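Local coordinates for protein methyltransferase WBDD (Escherichia coli, PDB 4AZS) that is a bifunctional kinase and methyltransferase that regulates the chain length of the O9a O antigen, at residues A128-E132 and G133-L137. Residues are numbered along the deposited sequence; the frame is centred on the assembly and turned at random.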
ATOM      1  N   ALA A 128     -29.291 -16.373 -19.989  1.00 29.56           N
ATOM      2  CA  ALA A 128     -30.225 -15.566 -19.250  1.00 31.75           C
ATOM      3  C   ALA A 128     -31.472 -15.371 -20.068  1.00 33.50           C
ATOM      4  O   ALA A 128     -32.536 -15.305 -19.522  1.00 34.28           O
ATOM      5  CB  ALA A 128     -29.615 -14.216 -18.846  1.00 31.36           C
ATOM      6  N   ALA A 129     -31.360 -15.303 -21.390  1.00 36.18           N
ATOM      7  CA  ALA A 129     -32.526 -15.029 -22.226  1.00 35.87           C
ATOM      8  C   ALA A 129     -33.332 -16.237 -22.635  1.00 35.90           C
ATOM      9  O   ALA A 129     -34.353 -16.060 -23.275  1.00 35.77           O
ATOM     10  CB  ALA A 129     -32.091 -14.318 -23.494  1.00 38.30           C
ATOM     11  N   LEU A 130     -32.840 -17.451 -22.373  1.00 35.24           N
ATOM     12  CA  LEU A 130     -33.535 -18.653 -22.813  1.00 33.23           C
ATOM     13  C   LEU A 130     -34.919 -18.794 -22.182  1.00 34.56           C
ATOM     14  O   LEU A 130     -35.154 -18.379 -21.048  1.00 33.20           O
ATOM     15  CB  LEU A 130     -32.715 -19.904 -22.515  1.00 32.06           C
ATOM     16  CG  LEU A 130     -31.480 -20.103 -23.405  1.00 30.70           C
ATOM     17  CD1 LEU A 130     -30.685 -21.296 -22.905  1.00 29.26           C
ATOM     18  CD2 LEU A 130     -31.847 -20.212 -24.897  1.00 29.87           C
ATOM     19  N   GLU A 131     -35.827 -19.421 -22.923  1.00 32.83           N
ATOM     20  CA  GLU A 131     -37.109 -19.777 -22.362  1.00 35.86           C
ATOM     21  C   GLU A 131     -37.264 -21.274 -22.392  1.00 32.66           C
ATOM     22  O   GLU A 131     -36.872 -21.953 -23.341  1.00 30.82           O
ATOM     23  CB  GLU A 131     -38.291 -19.100 -23.119  1.00 38.36           C
ATOM     24  CG  GLU A 131     -38.082 -17.618 -23.336  1.00 43.44           C
ATOM     25  CD  GLU A 131     -39.009 -16.984 -24.404  1.00 47.61           C
ATOM     26  OE1 GLU A 131     -40.008 -17.629 -24.836  1.00 45.15           O
ATOM     27  OE2 GLU A 131     -38.722 -15.809 -24.777  1.00 46.47           O
ATOM     28  N   GLU A 132     -37.904 -21.782 -21.361  1.00 32.59           N
ATOM     29  CA  GLU A 132     -38.106 -23.187 -21.226  1.00 35.05           C
ATOM     30  C   GLU A 132     -38.930 -23.728 -22.395  1.00 34.10           C
ATOM     31  O   GLU A 132     -39.892 -23.124 -22.757  1.00 34.23           O
ATOM     32  CB  GLU A 132     -38.834 -23.443 -19.908  1.00 36.40           C
ATOM     33  CG  GLU A 132     -39.204 -24.912 -19.724  1.00 40.88           C
ATOM     34  CD  GLU A 132     -39.423 -25.297 -18.265  1.00 46.26           C
ATOM     35  OE1 GLU A 132     -39.339 -24.424 -17.358  1.00 48.49           O
ATOM     36  OE2 GLU A 132     -39.608 -26.498 -18.036  1.00 45.12           O
ATOM     37  N   GLY A 133     -38.542 -24.857 -22.985  1.00 34.90           N
ATOM     38  CA  GLY A 133     -39.263 -25.423 -24.144  1.00 32.73           C
ATOM     39  C   GLY A 133     -38.758 -24.956 -25.491  1.00 32.73           C
ATOM     40  O   GLY A 133     -39.089 -25.525 -26.510  1.00 36.19           O
ATOM     41  N   GLU A 134     -37.985 -23.893 -25.519  1.00 31.53           N
ATOM     42  CA  GLU A 134     -37.479 -23.351 -26.769  1.00 34.21           C
ATOM     43  C   GLU A 134     -36.490 -24.398 -27.372  1.00 32.59           C
ATOM     44  O   GLU A 134     -36.542 -24.699 -28.533  1.00 30.32           O
ATOM     45  CB  GLU A 134     -36.852 -21.985 -26.435  1.00 36.63           C
ATOM     46  CG  GLU A 134     -36.069 -21.224 -27.485  1.00 41.51           C
ATOM     47  CD  GLU A 134     -35.523 -19.861 -26.975  1.00 45.38           C
ATOM     48  OE1 GLU A 134     -35.466 -19.584 -25.745  1.00 39.58           O
ATOM     49  OE2 GLU A 134     -35.084 -19.066 -27.836  1.00 50.97           O
ATOM     50  N   PHE A 135     -35.648 -25.014 -26.545  1.00 30.44           N
ATOM     51  CA  PHE A 135     -34.683 -25.983 -27.017  1.00 27.17           C
ATOM     52  C   PHE A 135     -34.849 -27.216 -26.189  1.00 27.90           C
ATOM     53  O   PHE A 135     -35.021 -27.111 -24.983  1.00 27.52           O
ATOM     54  CB  PHE A 135     -33.274 -25.440 -26.829  1.00 27.01           C
ATOM     55  CG  PHE A 135     -32.959 -24.261 -27.711  1.00 28.76           C
ATOM     56  CD1 PHE A 135     -32.647 -24.444 -29.074  1.00 29.24           C
ATOM     57  CD2 PHE A 135     -32.954 -22.976 -27.197  1.00 28.74           C
ATOM     58  CE1 PHE A 135     -32.393 -23.358 -29.898  1.00 30.36           C
ATOM     59  CE2 PHE A 135     -32.688 -21.887 -28.014  1.00 30.84           C
ATOM     60  CZ  PHE A 135     -32.399 -22.080 -29.369  1.00 30.40           C
ATOM     61  N   ASP A 136     -34.720 -28.375 -26.829  1.00 27.01           N
ATOM     62  CA  ASP A 136     -34.791 -29.696 -26.187  1.00 26.58           C
ATOM     63  C   ASP A 136     -33.414 -30.143 -25.679  1.00 26.71           C
ATOM     64  O   ASP A 136     -33.302 -30.677 -24.601  1.00 26.38           O
ATOM     65  CB  ASP A 136     -35.252 -30.706 -27.206  1.00 28.04           C
ATOM     66  CG  ASP A 136     -36.534 -30.297 -27.902  1.00 30.62           C
ATOM     67  OD1 ASP A 136     -37.492 -29.979 -27.188  1.00 31.17           O
ATOM     68  OD2 ASP A 136     -36.550 -30.252 -29.172  1.00 30.60           O
ATOM     69  N   LEU A 137     -32.379 -29.819 -26.445  1.00 24.50           N
ATOM     70  CA  LEU A 137     -31.006 -30.245 -26.214  1.00 26.05           C
ATOM     71  C   LEU A 137     -30.080 -29.023 -26.354  1.00 25.37           C
ATOM     72  O   LEU A 137     -30.176 -28.245 -27.305  1.00 24.82           O
ATOM     73  CB  LEU A 137     -30.601 -31.298 -27.264  1.00 25.79           C
ATOM     74  CG  LEU A 137     -29.153 -31.774 -27.242  1.00 26.30           C
ATOM     75  CD1 LEU A 137     -28.865 -32.591 -25.978  1.00 28.83           C
ATOM     76  CD2 LEU A 137     -28.762 -32.587 -28.444  1.00 25.65           C
TER
HETATM   77  O   HOH W   1     -34.878 -23.947 -24.025  1.00 27.36           O
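E131 and E134 hold each other through two backbone amides. The N of E134 gives a hydrogen bond to O of E131 (3.1 Å), completing a type II beta turn in which G133 takes the positive-phi position, where a CB would run into the carbonyl of E132. In return, OE1 of E134 accepts a hydrogen bond from N of E131 at 2.8 Å, nearly straight (163°) and almost along the C-O axis. The extended E134 side chain, CG anti to the backbone N (chi1 172°), reaches back across the turn. A water accepts from N of F135 and lies 2.9 Å from O of E131, to which it can donate.

The tight part is apolar: CD2 of buried L130 touches the edge of the F135 ring at CE2, 3.6 Å away. On the looser side G133 is open to solvent, and partly exposed E132 faces H224 and the like-charged E132 of the second subunit. E131 points another way, its OE1 hydrogen-bonded by the backbone N of W238 of that subunit. The turn links helix 123-129 to strand 137-141 in the methyltransferase domain, with L130 and F135 both packed on L71 of strand 69-73 and L130 also against helix 153-166.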